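Local coordinates for protein MIX1 (Leishmania major, PDB 3HA4) that probably serves as a mitochondrial membrane-anchored scaffold that mediates protein-protein interactions, its all-helical, TPR-like domain pairing with a second copy to form a homodimer, at residues 78-83 / 137-142; 43-48 / 72-77; 67-72 / 127-132; 60-65 / 98-103. All blocks are in the same frame, centred on the assembly; numbering follows the deposited sequence.

Interaction 1: residues 78-83 / 137-142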
loop_
_atom_site.group_PDB
_atom_site.type_symbol
_atom_site.label_atom_id
_atom_site.label_comp_id
_atom_site.label_asym_id
_atom_site.label_seq_id
_atom_site.Cartn_x
_atom_site.Cartn_y
_atom_site.Cartn_z
ATOM N N VAL A 78 7.547 2.200 -5.030
ATOM C CA VAL A 78 8.723 1.570 -5.641
ATOM C C VAL A 78 9.370 2.492 -6.683
ATOM O O VAL A 78 10.570 2.727 -6.637
ATOM C CB VAL A 78 8.432 0.158 -6.224
ATOM C CG1 VAL A 78 9.648 -0.389 -6.951
ATOM C CG2 VAL A 78 8.019 -0.800 -5.121
ATOM N N LEU A 79 8.579 3.037 -7.602
ATOM C CA LEU A 79 9.116 3.977 -8.592
ATOM C C LEU A 79 9.646 5.273 -7.952
ATOM O O LEU A 79 10.687 5.794 -8.349
ATOM C CB LEU A 79 8.071 4.297 -9.653
ATOM C CG LEU A 79 7.522 3.075 -10.370
ATOM C CD1 LEU A 79 6.395 3.458 -11.331
ATOM C CD2 LEU A 79 8.660 2.390 -11.092
ATOM N N LYS A 80 8.925 5.789 -6.965
ATOM C CA LYS A 80 9.349 6.969 -6.210
ATOM C C LYS A 80 10.718 6.812 -5.535
ATOM O O LYS A 80 11.649 7.583 -5.779
ATOM C CB LYS A 80 8.311 7.256 -5.132
ATOM C CG LYS A 80 8.246 8.687 -4.630
ATOM C CD LYS A 80 6.887 8.924 -3.960
ATOM C CE LYS A 80 6.869 10.190 -3.148
ATOM N NZ LYS A 80 5.560 10.330 -2.452
ATOM N N TYR A 81 10.837 5.803 -4.685
ATOM C CA TYR A 81 11.981 5.718 -3.784
ATOM C C TYR A 81 13.141 4.837 -4.239
ATOM O O TYR A 81 14.209 4.879 -3.641
ATOM C CB TYR A 81 11.522 5.324 -2.381
ATOM C CG TYR A 81 10.542 6.318 -1.821
ATOM C CD1 TYR A 81 10.906 7.644 -1.647
ATOM C CD2 TYR A 81 9.246 5.942 -1.499
ATOM C CE1 TYR A 81 10.019 8.566 -1.145
ATOM C CE2 TYR A 81 8.341 6.858 -0.994
ATOM C CZ TYR A 81 8.738 8.168 -0.820
ATOM O OH TYR A 81 7.859 9.089 -0.321
ATOM N N SER A 82 12.944 4.045 -5.286
ATOM C CA SER A 82 14.050 3.257 -5.808
ATOM C C SER A 82 14.942 4.181 -6.620
ATOM O O SER A 82 14.502 5.236 -7.075
ATOM C CB SER A 82 13.569 2.077 -6.667
ATOM O OG SER A 82 12.961 1.059 -5.880
ATOM N N SER A 83 16.193 3.776 -6.793
ATOM C CA SER A 83 17.173 4.555 -7.529
ATOM C C SER A 83 17.041 4.260 -9.014
ATOM O O SER A 83 16.570 3.184 -9.402
ATOM C CB SER A 83 18.586 4.166 -7.073
ATOM O OG SER A 83 19.079 3.092 -7.869
ATOM N N GLU A 137 2.936 11.758 -12.242
ATOM C CA GLU A 137 3.058 12.869 -13.148
ATOM C C GLU A 137 4.353 13.665 -12.966
ATOM O O GLU A 137 4.948 14.089 -13.916
ATOM C CB GLU A 137 1.832 13.763 -13.030
ATOM C CG GLU A 137 0.535 13.189 -13.523
ATOM C CD GLU A 137 0.410 13.280 -14.981
ATOM O OE1 GLU A 137 1.374 13.667 -15.589
ATOM O OE2 GLU A 137 -0.622 12.951 -15.533
ATOM N N ASN A 138 4.787 13.827 -11.728
ATOM C CA ASN A 138 5.988 14.613 -11.436
ATOM C C ASN A 138 7.298 13.863 -11.681
ATOM O O ASN A 138 8.388 14.419 -11.557
ATOM C CB ASN A 138 5.927 15.168 -10.009
ATOM C CG ASN A 138 5.168 16.480 -9.935
ATOM O OD1 ASN A 138 5.333 17.344 -10.793
ATOM N ND2 ASN A 138 4.332 16.635 -8.916
ATOM N N MET A 139 7.169 12.606 -12.068
ATOM C CA MET A 139 8.292 11.698 -12.143
ATOM C C MET A 139 8.747 11.558 -13.587
ATOM O O MET A 139 7.919 11.471 -14.499
ATOM C CB MET A 139 7.836 10.341 -11.605
ATOM C CG MET A 139 8.897 9.449 -11.041
ATOM S SD MET A 139 8.151 7.932 -10.393
ATOM C CE MET A 139 7.252 8.549 -8.961
ATOM N N ASP A 140 10.063 11.564 -13.793
ATOM C CA ASP A 140 10.659 11.132 -15.061
ATOM C C ASP A 140 11.778 10.122 -14.780
ATOM O O ASP A 140 12.745 10.418 -14.073
ATOM C CB ASP A 140 11.175 12.312 -15.892
ATOM C CG ASP A 140 11.582 11.903 -17.310
ATOM O OD1 ASP A 140 11.724 10.691 -17.580
ATOM O OD2 ASP A 140 11.757 12.799 -18.161
ATOM N N LEU A 141 11.616 8.923 -15.332
ATOM C CA LEU A 141 12.472 7.793 -15.015
ATOM C C LEU A 141 13.312 7.381 -16.219
ATOM O O LEU A 141 13.914 6.303 -16.236
ATOM C CB LEU A 141 11.618 6.616 -14.538
ATOM C CG LEU A 141 10.698 6.931 -13.357
ATOM C CD1 LEU A 141 9.712 5.803 -13.117
ATOM C CD2 LEU A 141 11.504 7.223 -12.098
ATOM N N ASN A 142 13.341 8.235 -17.236
ATOM C CA ASN A 142 14.259 8.032 -18.343
ATOM C C ASN A 142 15.680 8.310 -17.860
ATOM O O ASN A 142 15.891 9.162 -16.991
ATOM C CB ASN A 142 13.894 8.926 -19.531
ATOM C CG ASN A 142 12.613 8.475 -20.235
ATOM O OD1 ASN A 142 12.540 7.373 -20.790
ATOM N ND2 ASN A 142 11.600 9.341 -20.222
#
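Leu79 and Lys80, in the last turn of helix 70-81, face the non-helical chain that follows helix 123-137, with the CA atoms of Lys80 and Met139 7.7 Å apart and those of Leu79 and Leu141 8.2 Å apart. No hydrogen bond joins the two segments; the contact is van der Waals packing of apolar side chains on one another and on the helix backbone. Met139 reaches across with its CG anti to the backbone N (chi1 -155°) and then bends at the thioether, which splits its contacts between two residues. SD rests on Leu79 CB at 3.7 Å, while the methyl CE lies 3.8 Å from Lys80 N, against the backbone of the helix. Leu141 comes in beside it and crosses the side chain of Leu79 at about a right angle. Its CD1 branch meets Leu79 CD2 at 4.1 Å, and its other branch, CD2, lies near Leu79 O. Lys80 contributes mainly its backbone N and CA, with CB at the margin of Met139 CE; its extended chain carries NZ away to a salt bridge with Asp135. The loop itself is shaped by an Asx turn, in which Asp140 OD1 accepts from Asn142 N at 3.0 Å. Around this contact, Leu87 of helix 84-90 packs on Leu79, Pro94 and Arg98 of helix 94-109 pack on Leu141, and Gln39 of the second subunit makes a weak hydrogen bond to Lys80 NZ.

Interaction 2: residues 43-48 / 72-77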
loop_
_atom_site.group_PDB
_atom_site.type_symbol
_atom_site.label_atom_id
_atom_site.label_comp_id
_atom_site.label_asym_id
_atom_site.label_seq_id
_atom_site.Cartn_x
_atom_site.Cartn_y
_atom_site.Cartn_z
ATOM N N LEU A 43 7.156 -6.490 -0.568
ATOM C CA LEU A 43 8.459 -6.935 -0.186
ATOM C C LEU A 43 9.497 -6.140 -0.918
ATOM O O LEU A 43 10.602 -6.044 -0.500
ATOM C CB LEU A 43 8.596 -8.370 -0.614
ATOM C CG LEU A 43 8.902 -9.599 0.204
ATOM C CD1 LEU A 43 8.631 -9.522 1.632
ATOM C CD2 LEU A 43 8.171 -10.678 -0.410
ATOM N N LEU A 44 9.125 -5.566 -2.034
ATOM C CA LEU A 44 10.084 -4.929 -2.884
ATOM C C LEU A 44 10.722 -3.704 -2.297
ATOM O O LEU A 44 11.885 -3.512 -2.449
ATOM C CB LEU A 44 9.469 -4.580 -4.222
ATOM C CG LEU A 44 9.181 -5.690 -5.187
ATOM C CD1 LEU A 44 8.311 -5.172 -6.240
ATOM C CD2 LEU A 44 10.416 -6.107 -5.744
ATOM N N ARG A 45 9.959 -2.861 -1.646
ATOM C CA ARG A 45 10.500 -1.628 -1.136
ATOM C C ARG A 45 11.480 -1.828 -0.021
ATOM O O ARG A 45 12.200 -0.936 0.335
ATOM C CB ARG A 45 9.393 -0.719 -0.667
ATOM C CG ARG A 45 9.527 0.693 -1.144
ATOM C CD ARG A 45 8.196 1.330 -1.178
ATOM N NE ARG A 45 7.811 1.902 0.097
ATOM C CZ ARG A 45 6.629 1.741 0.663
ATOM N NH1 ARG A 45 5.689 1.018 0.095
ATOM N NH2 ARG A 45 6.402 2.303 1.815
ATOM N N GLU A 46 11.503 -3.013 0.539
ATOM C CA GLU A 46 12.421 -3.307 1.603
ATOM C C GLU A 46 13.586 -4.111 1.105
ATOM O O GLU A 46 14.397 -4.564 1.878
ATOM C CB GLU A 46 11.721 -4.074 2.699
ATOM C CG GLU A 46 12.646 -4.542 3.745
ATOM C CD GLU A 46 13.092 -3.443 4.648
ATOM O OE1 GLU A 46 12.321 -2.527 4.853
ATOM O OE2 GLU A 46 14.206 -3.491 5.153
ATOM N N GLY A 47 13.657 -4.286 -0.202
ATOM C CA GLY A 47 14.696 -5.052 -0.834
ATOM C C GLY A 47 14.696 -6.493 -0.416
ATOM O O GLY A 47 15.733 -7.063 -0.220
ATOM N N LYS A 48 13.537 -7.092 -0.284
ATOM C CA LYS A 48 13.455 -8.459 0.166
ATOM C C LYS A 48 12.629 -9.302 -0.780
ATOM O O LYS A 48 12.336 -10.458 -0.506
ATOM C CB LYS A 48 12.826 -8.501 1.539
ATOM C CG LYS A 48 13.804 -8.437 2.655
ATOM C CD LYS A 48 13.364 -9.301 3.789
ATOM C CE LYS A 48 14.371 -9.261 4.898
ATOM N NZ LYS A 48 15.492 -8.370 4.571
ATOM N N PRO A 72 -1.001 -0.541 -7.447
ATOM C CA PRO A 72 -0.407 0.616 -8.142
ATOM C C PRO A 72 0.135 1.683 -7.192
ATOM O O PRO A 72 1.167 2.293 -7.478
ATOM C CB PRO A 72 -1.571 1.159 -8.967
ATOM C CG PRO A 72 -2.386 -0.067 -9.261
ATOM C CD PRO A 72 -2.320 -0.890 -8.002
ATOM N N LEU A 73 -0.551 1.900 -6.077
ATOM C CA LEU A 73 -0.054 2.796 -5.047
ATOM C C LEU A 73 1.309 2.308 -4.527
ATOM O O LEU A 73 2.267 3.075 -4.427
ATOM C CB LEU A 73 -1.068 2.882 -3.902
ATOM C CG LEU A 73 -0.765 3.814 -2.731
ATOM C CD1 LEU A 73 -0.857 5.249 -3.189
ATOM C CD2 LEU A 73 -1.723 3.546 -1.587
ATOM N N GLU A 74 1.394 1.019 -4.219
ATOM C CA GLU A 74 2.635 0.425 -3.720
ATOM C C GLU A 74 3.763 0.492 -4.763
ATOM O O GLU A 74 4.896 0.872 -4.448
ATOM C CB GLU A 74 2.379 -1.010 -3.280
ATOM C CG GLU A 74 3.264 -1.466 -2.154
ATOM C CD GLU A 74 3.098 -0.604 -0.921
ATOM O OE1 GLU A 74 2.146 -0.826 -0.126
ATOM O OE2 GLU A 74 3.934 0.303 -0.752
ATOM N N LEU A 75 3.446 0.140 -6.006
ATOM C CA LEU A 75 4.387 0.301 -7.106
ATOM C C LEU A 75 4.864 1.749 -7.277
ATOM O O LEU A 75 6.034 1.990 -7.597
ATOM C CB LEU A 75 3.761 -0.206 -8.406
ATOM C CG LEU A 75 4.077 -1.624 -8.881
ATOM C CD1 LEU A 75 4.888 -2.401 -7.866
ATOM C CD2 LEU A 75 2.799 -2.339 -9.219
ATOM N N THR A 76 3.962 2.711 -7.073
ATOM C CA THR A 76 4.345 4.114 -7.146
ATOM C C THR A 76 5.453 4.418 -6.140
ATOM O O THR A 76 6.425 5.091 -6.474
ATOM C CB THR A 76 3.162 5.062 -6.890
ATOM O OG1 THR A 76 2.173 4.873 -7.902
ATOM C CG2 THR A 76 3.627 6.504 -6.929
ATOM N N GLN A 77 5.305 3.921 -4.912
ATOM C CA GLN A 77 6.378 4.049 -3.915
ATOM C C GLN A 77 7.668 3.365 -4.389
ATOM O O GLN A 77 8.760 3.890 -4.172
ATOM C CB GLN A 77 5.963 3.495 -2.539
ATOM C CG GLN A 77 4.610 3.975 -2.021
ATOM C CD GLN A 77 4.323 5.438 -2.358
ATOM O OE1 GLN A 77 5.170 6.321 -2.189
ATOM N NE2 GLN A 77 3.121 5.691 -2.843
#
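At the dimer interface of this helical, TPR-like domain, Arg45 from the turn after helix 34-42 lies against Glu74 and Gln77, one helical turn apart on helix 70-81. The CA atoms of Arg45 and Gln77 are 7.5 Å apart. The arginine and glutamine side chains run side by side and point the same way, so the aliphatic part of one lies along that of the other: Arg45 CD packs on Gln77 CB at 3.4 Å. Further out, Gln77 CB and CG lie over one face of the guanidinium, with CG 3.8 Å above its plane. Glu74 approaches differently, crossing Arg45 at about a right angle and bringing its carboxylate to the guanidinium edge with the two planes only 18° apart. Arg45 NH1 and Glu74 OE2 are paired as a salt bridge, but the model sets them too close together, so the placement of both atoms is doubtful. The same charges extend across the dimer: Arg45 NH2 also pairs with Glu74 of the second subunit, and Glu46 OE1 pairs with Arg45 of that subunit. Such a network of alternating charges would probably offset the closeness of the two Arg45 side chains, which pack on each other between the chains. Gln77 folds back along its own helix, bent at chi2 (-38°), and its NE2 donates to Leu73 O at 3.2 Å. That carbonyl also receives Gln77 N, the two donors reaching it from opposite faces of its plane.

Interaction 3: residues 67-72 / 127-132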
loop_
_atom_site.group_PDB
_atom_site.type_symbol
_atom_site.label_atom_id
_atom_site.label_comp_id
_atom_site.label_asym_id
_atom_site.label_seq_id
_atom_site.Cartn_x
_atom_site.Cartn_y
_atom_site.Cartn_z
ATOM N N ALA A 67 -8.666 -2.883 -12.068
ATOM C CA ALA A 67 -9.447 -1.948 -11.258
ATOM C C ALA A 67 -8.844 -1.656 -9.894
ATOM O O ALA A 67 -9.352 -0.795 -9.177
ATOM C CB ALA A 67 -10.879 -2.427 -11.096
ATOM N N ASP A 68 -7.771 -2.354 -9.533
ATOM C CA ASP A 68 -7.141 -2.153 -8.227
ATOM C C ASP A 68 -6.273 -0.891 -8.157
ATOM O O ASP A 68 -5.588 -0.533 -9.127
ATOM C CB ASP A 68 -6.284 -3.360 -7.846
ATOM C CG ASP A 68 -5.688 -3.232 -6.449
ATOM O OD1 ASP A 68 -6.439 -2.846 -5.517
ATOM O OD2 ASP A 68 -4.475 -3.505 -6.289
ATOM N N TRP A 69 -6.284 -0.235 -6.999
ATOM C CA TRP A 69 -5.464 0.974 -6.793
ATOM C C TRP A 69 -4.340 0.705 -5.792
ATOM O O TRP A 69 -3.315 1.384 -5.804
ATOM C CB TRP A 69 -6.325 2.170 -6.312
ATOM C CG TRP A 69 -7.074 1.838 -5.073
ATOM C CD1 TRP A 69 -8.280 1.217 -4.995
ATOM C CD2 TRP A 69 -6.635 2.033 -3.726
ATOM N NE1 TRP A 69 -8.631 1.028 -3.680
ATOM C CE2 TRP A 69 -7.636 1.524 -2.881
ATOM C CE3 TRP A 69 -5.499 2.604 -3.151
ATOM C CZ2 TRP A 69 -7.542 1.577 -1.496
ATOM C CZ3 TRP A 69 -5.405 2.647 -1.777
ATOM C CH2 TRP A 69 -6.423 2.142 -0.964
ATOM N N LEU A 70 -4.545 -0.283 -4.924
ATOM C CA LEU A 70 -3.615 -0.557 -3.833
ATOM C C LEU A 70 -2.237 -0.961 -4.343
ATOM O O LEU A 70 -1.213 -0.409 -3.933
ATOM C CB LEU A 70 -4.174 -1.638 -2.906
ATOM C CG LEU A 70 -3.448 -1.829 -1.573
ATOM C CD1 LEU A 70 -3.018 -0.488 -0.979
ATOM C CD2 LEU A 70 -4.321 -2.589 -0.589
ATOM N N ILE A 71 -2.208 -1.924 -5.251
ATOM C CA ILE A 71 -0.942 -2.368 -5.792
ATOM C C ILE A 71 -0.251 -1.252 -6.583
ATOM O O ILE A 71 0.944 -1.018 -6.401
ATOM C CB ILE A 71 -1.101 -3.683 -6.582
ATOM C CG1 ILE A 71 -1.362 -4.824 -5.591
ATOM C CG2 ILE A 71 0.140 -3.954 -7.446
ATOM C CD1 ILE A 71 -1.509 -6.199 -6.213
ATOM N N PRO A 72 -1.001 -0.541 -7.447
ATOM C CA PRO A 72 -0.407 0.616 -8.142
ATOM C C PRO A 72 0.135 1.683 -7.192
ATOM O O PRO A 72 1.167 2.293 -7.478
ATOM C CB PRO A 72 -1.571 1.159 -8.967
ATOM C CG PRO A 72 -2.386 -0.067 -9.261
ATOM C CD PRO A 72 -2.320 -0.890 -8.002
ATOM N N GLU A 127 -8.431 10.511 -2.930
ATOM C CA GLU A 127 -7.474 11.549 -2.660
ATOM C C GLU A 127 -6.072 11.012 -2.592
ATOM O O GLU A 127 -5.176 11.624 -3.046
ATOM C CB GLU A 127 -7.820 12.238 -1.349
ATOM C CG GLU A 127 -8.829 13.357 -1.448
ATOM C CD GLU A 127 -9.203 13.943 -0.106
ATOM O OE1 GLU A 127 -8.314 14.158 0.709
ATOM O OE2 GLU A 127 -10.380 14.204 0.144
ATOM N N ILE A 128 -5.896 9.860 -1.988
ATOM C CA ILE A 128 -4.626 9.188 -1.923
ATOM C C ILE A 128 -4.126 8.778 -3.297
ATOM O O ILE A 128 -2.953 8.745 -3.528
ATOM C CB ILE A 128 -4.713 8.012 -0.951
ATOM C CG1 ILE A 128 -3.404 7.814 -0.245
ATOM C CG2 ILE A 128 -5.097 6.768 -1.617
ATOM C CD1 ILE A 128 -3.379 6.641 0.581
ATOM N N ILE A 129 -5.058 8.506 -4.189
ATOM C CA ILE A 129 -4.830 8.212 -5.567
ATOM C C ILE A 129 -4.466 9.442 -6.335
ATOM O O ILE A 129 -3.688 9.394 -7.225
ATOM C CB ILE A 129 -6.086 7.594 -6.175
ATOM C CG1 ILE A 129 -6.339 6.230 -5.581
ATOM C CG2 ILE A 129 -5.987 7.472 -7.648
ATOM C CD1 ILE A 129 -7.527 5.622 -6.062
ATOM N N SER A 130 -5.028 10.566 -5.980
ATOM C CA SER A 130 -4.655 11.793 -6.602
ATOM C C SER A 130 -3.252 12.196 -6.241
ATOM O O SER A 130 -2.557 12.749 -7.023
ATOM C CB SER A 130 -5.604 12.872 -6.161
ATOM O OG SER A 130 -6.834 12.683 -6.729
ATOM N N MET A 131 -2.859 11.902 -5.026
ATOM C CA MET A 131 -1.543 12.153 -4.556
ATOM C C MET A 131 -0.561 11.264 -5.253
ATOM O O MET A 131 0.455 11.707 -5.632
ATOM C CB MET A 131 -1.502 11.954 -3.061
ATOM C CG MET A 131 -0.155 12.104 -2.466
ATOM S SD MET A 131 -0.259 12.367 -0.747
ATOM C CE MET A 131 -1.978 12.616 -0.624
ATOM N N ALA A 132 -0.899 10.009 -5.446
ATOM C CA ALA A 132 -0.021 9.106 -6.181
ATOM C C ALA A 132 0.059 9.521 -7.648
ATOM O O ALA A 132 1.122 9.433 -8.273
ATOM C CB ALA A 132 -0.501 7.668 -6.051
#
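Trp69 meets Ile128 and Ile129 of helix 123-137 with its side chain at about a right angle to both isoleucines, which touch different parts of it. Ile129 takes the near end: its CD1 lies 3.7 Å from Trp69 CB and 3.9 Å from Trp69 CG, where the indole joins the chain. Ile128 takes the far end, its CG2 branch touching CZ3 of the six-membered ring at 4.1 Å. Both methyls approach the indole obliquely. The CA atoms of Trp69 and Ile129 are 7.4 Å apart, close enough for these short branched side chains to reach. In Trp69, CG sits between the backbone N and the carbonyl carbon (chi1 56°); in Ile129, chi1 of -68° places CG1 beside the backbone N and leads CD1 out to the base of the indole. Trp69 lies just before helix 70-81, whose first turn is capped by Asp68. Its OD2 accepts from Ile71 N at 3.0 Å from above the carboxylate plane, OD1 accepts weakly from Leu70 N, and OD2 has a further partner in Trp34 NE1. Leu105 of helix 94-109 and Pro116 also pack on Trp69, while Leu70 of the second subunit packs on Ile128. Between the two segments the contact is wholly apolar, and all three touching residues are buried. Its one polar side-chain atom, Trp69 NE1, is satisfied by Gly119 O, so the indole is buried without leaving its N-H unpaired, and that bond should restrict rotation of the ring.

Interaction 4: residues 60-65 / 98-103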
loop_
_atom_site.group_PDB
_atom_site.type_symbol
_atom_site.label_atom_id
_atom_site.label_comp_id
_atom_site.label_asym_id
_atom_site.label_seq_id
_atom_site.Cartn_x
_atom_site.Cartn_y
_atom_site.Cartn_z
ATOM N N GLN A 60 0.830 -8.842 -14.305
ATOM C CA GLN A 60 -0.232 -9.598 -13.659
ATOM C C GLN A 60 -1.316 -8.698 -13.089
ATOM O O GLN A 60 -2.494 -9.067 -13.118
ATOM C CB GLN A 60 0.313 -10.544 -12.583
ATOM C CG GLN A 60 1.244 -11.603 -13.145
ATOM C CD GLN A 60 1.962 -12.403 -12.074
ATOM O OE1 GLN A 60 2.336 -11.874 -11.035
ATOM N NE2 GLN A 60 2.156 -13.688 -12.330
ATOM N N THR A 61 -0.949 -7.522 -12.572
ATOM C CA THR A 61 -1.973 -6.694 -11.959
ATOM C C THR A 61 -2.816 -5.956 -13.006
ATOM O O THR A 61 -4.022 -5.878 -12.862
ATOM C CB THR A 61 -1.455 -5.761 -10.833
ATOM O OG1 THR A 61 -1.328 -4.424 -11.321
ATOM C CG2 THR A 61 -0.142 -6.236 -10.297
ATOM N N LYS A 62 -2.190 -5.461 -14.070
ATOM C CA LYS A 62 -2.948 -4.843 -15.154
ATOM C C LYS A 62 -3.942 -5.834 -15.738
ATOM O O LYS A 62 -5.054 -5.475 -16.123
ATOM C CB LYS A 62 -2.024 -4.406 -16.287
ATOM C CG LYS A 62 -1.098 -3.282 -15.961
ATOM C CD LYS A 62 -0.503 -2.726 -17.243
ATOM C CE LYS A 62 0.595 -3.638 -17.779
ATOM N NZ LYS A 62 1.425 -2.969 -18.830
ATOM N N HIS A 63 -3.519 -7.089 -15.814
ATOM C CA HIS A 63 -4.285 -8.108 -16.516
ATOM C C HIS A 63 -5.409 -8.678 -15.652
ATOM O O HIS A 63 -6.572 -8.754 -16.083
ATOM C CB HIS A 63 -3.359 -9.234 -16.996
ATOM C CG HIS A 63 -4.064 -10.288 -17.794
ATOM N ND1 HIS A 63 -4.476 -11.486 -17.248
ATOM C CD2 HIS A 63 -4.451 -10.310 -19.091
ATOM C CE1 HIS A 63 -5.080 -12.204 -18.178
ATOM N NE2 HIS A 63 -5.079 -11.514 -19.303
ATOM N N TYR A 64 -5.052 -9.078 -14.435
ATOM C CA TYR A 64 -5.993 -9.715 -13.521
ATOM C C TYR A 64 -6.754 -8.729 -12.634
ATOM O O TYR A 64 -7.868 -9.020 -12.190
ATOM C CB TYR A 64 -5.260 -10.749 -12.655
ATOM C CG TYR A 64 -4.759 -11.942 -13.444
ATOM C CD1 TYR A 64 -5.653 -12.833 -14.033
ATOM C CD2 TYR A 64 -3.405 -12.169 -13.609
ATOM C CE1 TYR A 64 -5.202 -13.923 -14.761
ATOM C CE2 TYR A 64 -2.939 -13.255 -14.327
ATOM C CZ TYR A 64 -3.844 -14.126 -14.901
ATOM O OH TYR A 64 -3.390 -15.196 -15.616
ATOM N N TYR A 65 -6.153 -7.567 -12.376
ATOM C CA TYR A 65 -6.739 -6.602 -11.454
ATOM C C TYR A 65 -6.622 -5.148 -11.946
ATOM O O TYR A 65 -6.100 -4.293 -11.242
ATOM C CB TYR A 65 -6.104 -6.767 -10.064
ATOM C CG TYR A 65 -6.037 -8.196 -9.617
ATOM C CD1 TYR A 65 -7.172 -8.852 -9.176
ATOM C CD2 TYR A 65 -4.839 -8.913 -9.661
ATOM C CE1 TYR A 65 -7.130 -10.183 -8.770
ATOM C CE2 TYR A 65 -4.783 -10.260 -9.255
ATOM C CZ TYR A 65 -5.939 -10.883 -8.814
ATOM O OH TYR A 65 -5.931 -12.197 -8.413
ATOM N N ARG A 98 5.749 3.529 -15.482
ATOM C CA ARG A 98 5.264 4.675 -14.791
ATOM C C ARG A 98 3.981 5.166 -15.391
ATOM O O ARG A 98 3.040 5.486 -14.711
ATOM C CB ARG A 98 6.330 5.727 -14.945
ATOM C CG ARG A 98 6.175 6.982 -14.200
ATOM C CD ARG A 98 6.885 8.082 -14.896
ATOM N NE ARG A 98 5.944 9.140 -15.135
ATOM C CZ ARG A 98 5.697 9.697 -16.294
ATOM N NH1 ARG A 98 6.357 9.343 -17.347
ATOM N NH2 ARG A 98 4.788 10.634 -16.372
ATOM N N LYS A 99 3.968 5.206 -16.703
ATOM C CA LYS A 99 2.855 5.660 -17.469
ATOM C C LYS A 99 1.699 4.736 -17.401
ATOM O O LYS A 99 0.598 5.165 -17.477
ATOM C CB LYS A 99 3.269 5.833 -18.904
ATOM C CG LYS A 99 3.998 7.082 -19.119
ATOM C CD LYS A 99 4.367 7.270 -20.535
ATOM C CE LYS A 99 5.339 8.391 -20.677
ATOM N NZ LYS A 99 5.635 8.729 -22.067
ATOM N N GLU A 100 1.967 3.453 -17.261
ATOM C CA GLU A 100 0.911 2.461 -17.127
ATOM C C GLU A 100 0.302 2.453 -15.739
ATOM O O GLU A 100 -0.912 2.366 -15.598
ATOM C CB GLU A 100 1.443 1.078 -17.480
ATOM C CG GLU A 100 1.915 0.979 -18.906
ATOM C CD GLU A 100 2.625 -0.321 -19.191
ATOM O OE1 GLU A 100 3.055 -0.998 -18.232
ATOM O OE2 GLU A 100 2.749 -0.659 -20.385
ATOM N N VAL A 101 1.142 2.543 -14.715
ATOM C CA VAL A 101 0.644 2.643 -13.347
ATOM C C VAL A 101 -0.211 3.903 -13.209
ATOM O O VAL A 101 -1.301 3.870 -12.622
ATOM C CB VAL A 101 1.783 2.664 -12.319
ATOM C CG1 VAL A 101 1.231 2.766 -10.907
ATOM C CG2 VAL A 101 2.630 1.415 -12.464
ATOM N N LEU A 102 0.285 5.002 -13.771
ATOM C CA LEU A 102 -0.462 6.251 -13.810
ATOM C C LEU A 102 -1.827 6.019 -14.483
ATOM O O LEU A 102 -2.875 6.284 -13.894
ATOM C CB LEU A 102 0.345 7.346 -14.519
ATOM C CG LEU A 102 -0.424 8.629 -14.871
ATOM C CD1 LEU A 102 -1.052 9.249 -13.629
ATOM C CD2 LEU A 102 0.461 9.646 -15.603
ATOM N N MET A 103 -1.808 5.478 -15.698
ATOM C CA MET A 103 -3.039 5.150 -16.408
ATOM C C MET A 103 -4.042 4.310 -15.594
ATOM O O MET A 103 -5.246 4.609 -15.580
ATOM C CB MET A 103 -2.723 4.453 -17.724
ATOM C CG MET A 103 -3.895 4.371 -18.686
ATOM S SD MET A 103 -3.490 3.529 -20.237
ATOM C CE MET A 103 -1.882 4.240 -20.596
#
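Lys62 and Glu100 join helix 54-64 to helix 94-109 through their side chains, their CA atoms standing 8.5 Å apart. From CB the lysine chain heads toward Glu100, with CG beside the backbone N. CB and CG serve as a spacer, and CD is the first atom to come near the glutamate, 4.1 Å from Glu100 OE1. A bend at chi3 (-77°) then turns the chain, bringing CE within 3.6 Å of the same oxygen. At the tip, NZ donates to Glu100 OE1 at 2.6 Å in a salt bridge, arriving from well above the carboxylate plane, 64° out of it. Glu100 OE2 lies 3.1 Å from NZ, so the ammonium sits over the carboxylate group. Glu100 reaches out with an extended chain and crosses Lys62 at about a right angle. Trp58 NE1, also on helix 54-64, donates to the same OE1, while Glu59 gives Lys62 NZ a second, long and weak ion pair. With two donors from helix 54-64 gathered on one oxygen, the carboxylate is tied to that helix by both a charged and a neutral bond, and its negative charge is probably stabilised in this partly exposed setting.

Helix 70-81 runs through interactions 1, 2 and 3, whereas interaction 4 joins the helices 54-64 and 94-109. Interactions 2 and 3 share Pro72, whose carbonyl oxygen packs on Val101 of interaction 4. Interaction 3 is the buried one and is purely apolar; interaction 1, at the other end of helix 70-81, is also apolar but only partly buried. Interaction 4 is a surface salt bridge within one chain. Interaction 2 likewise relies on charge, yet its ions also pair with the second subunit. Interactions 1 and 2 touch where Val78 packs on Arg45 and Leu44, and Arg98 links 1 to 4 through its packing on Leu79 and Leu141.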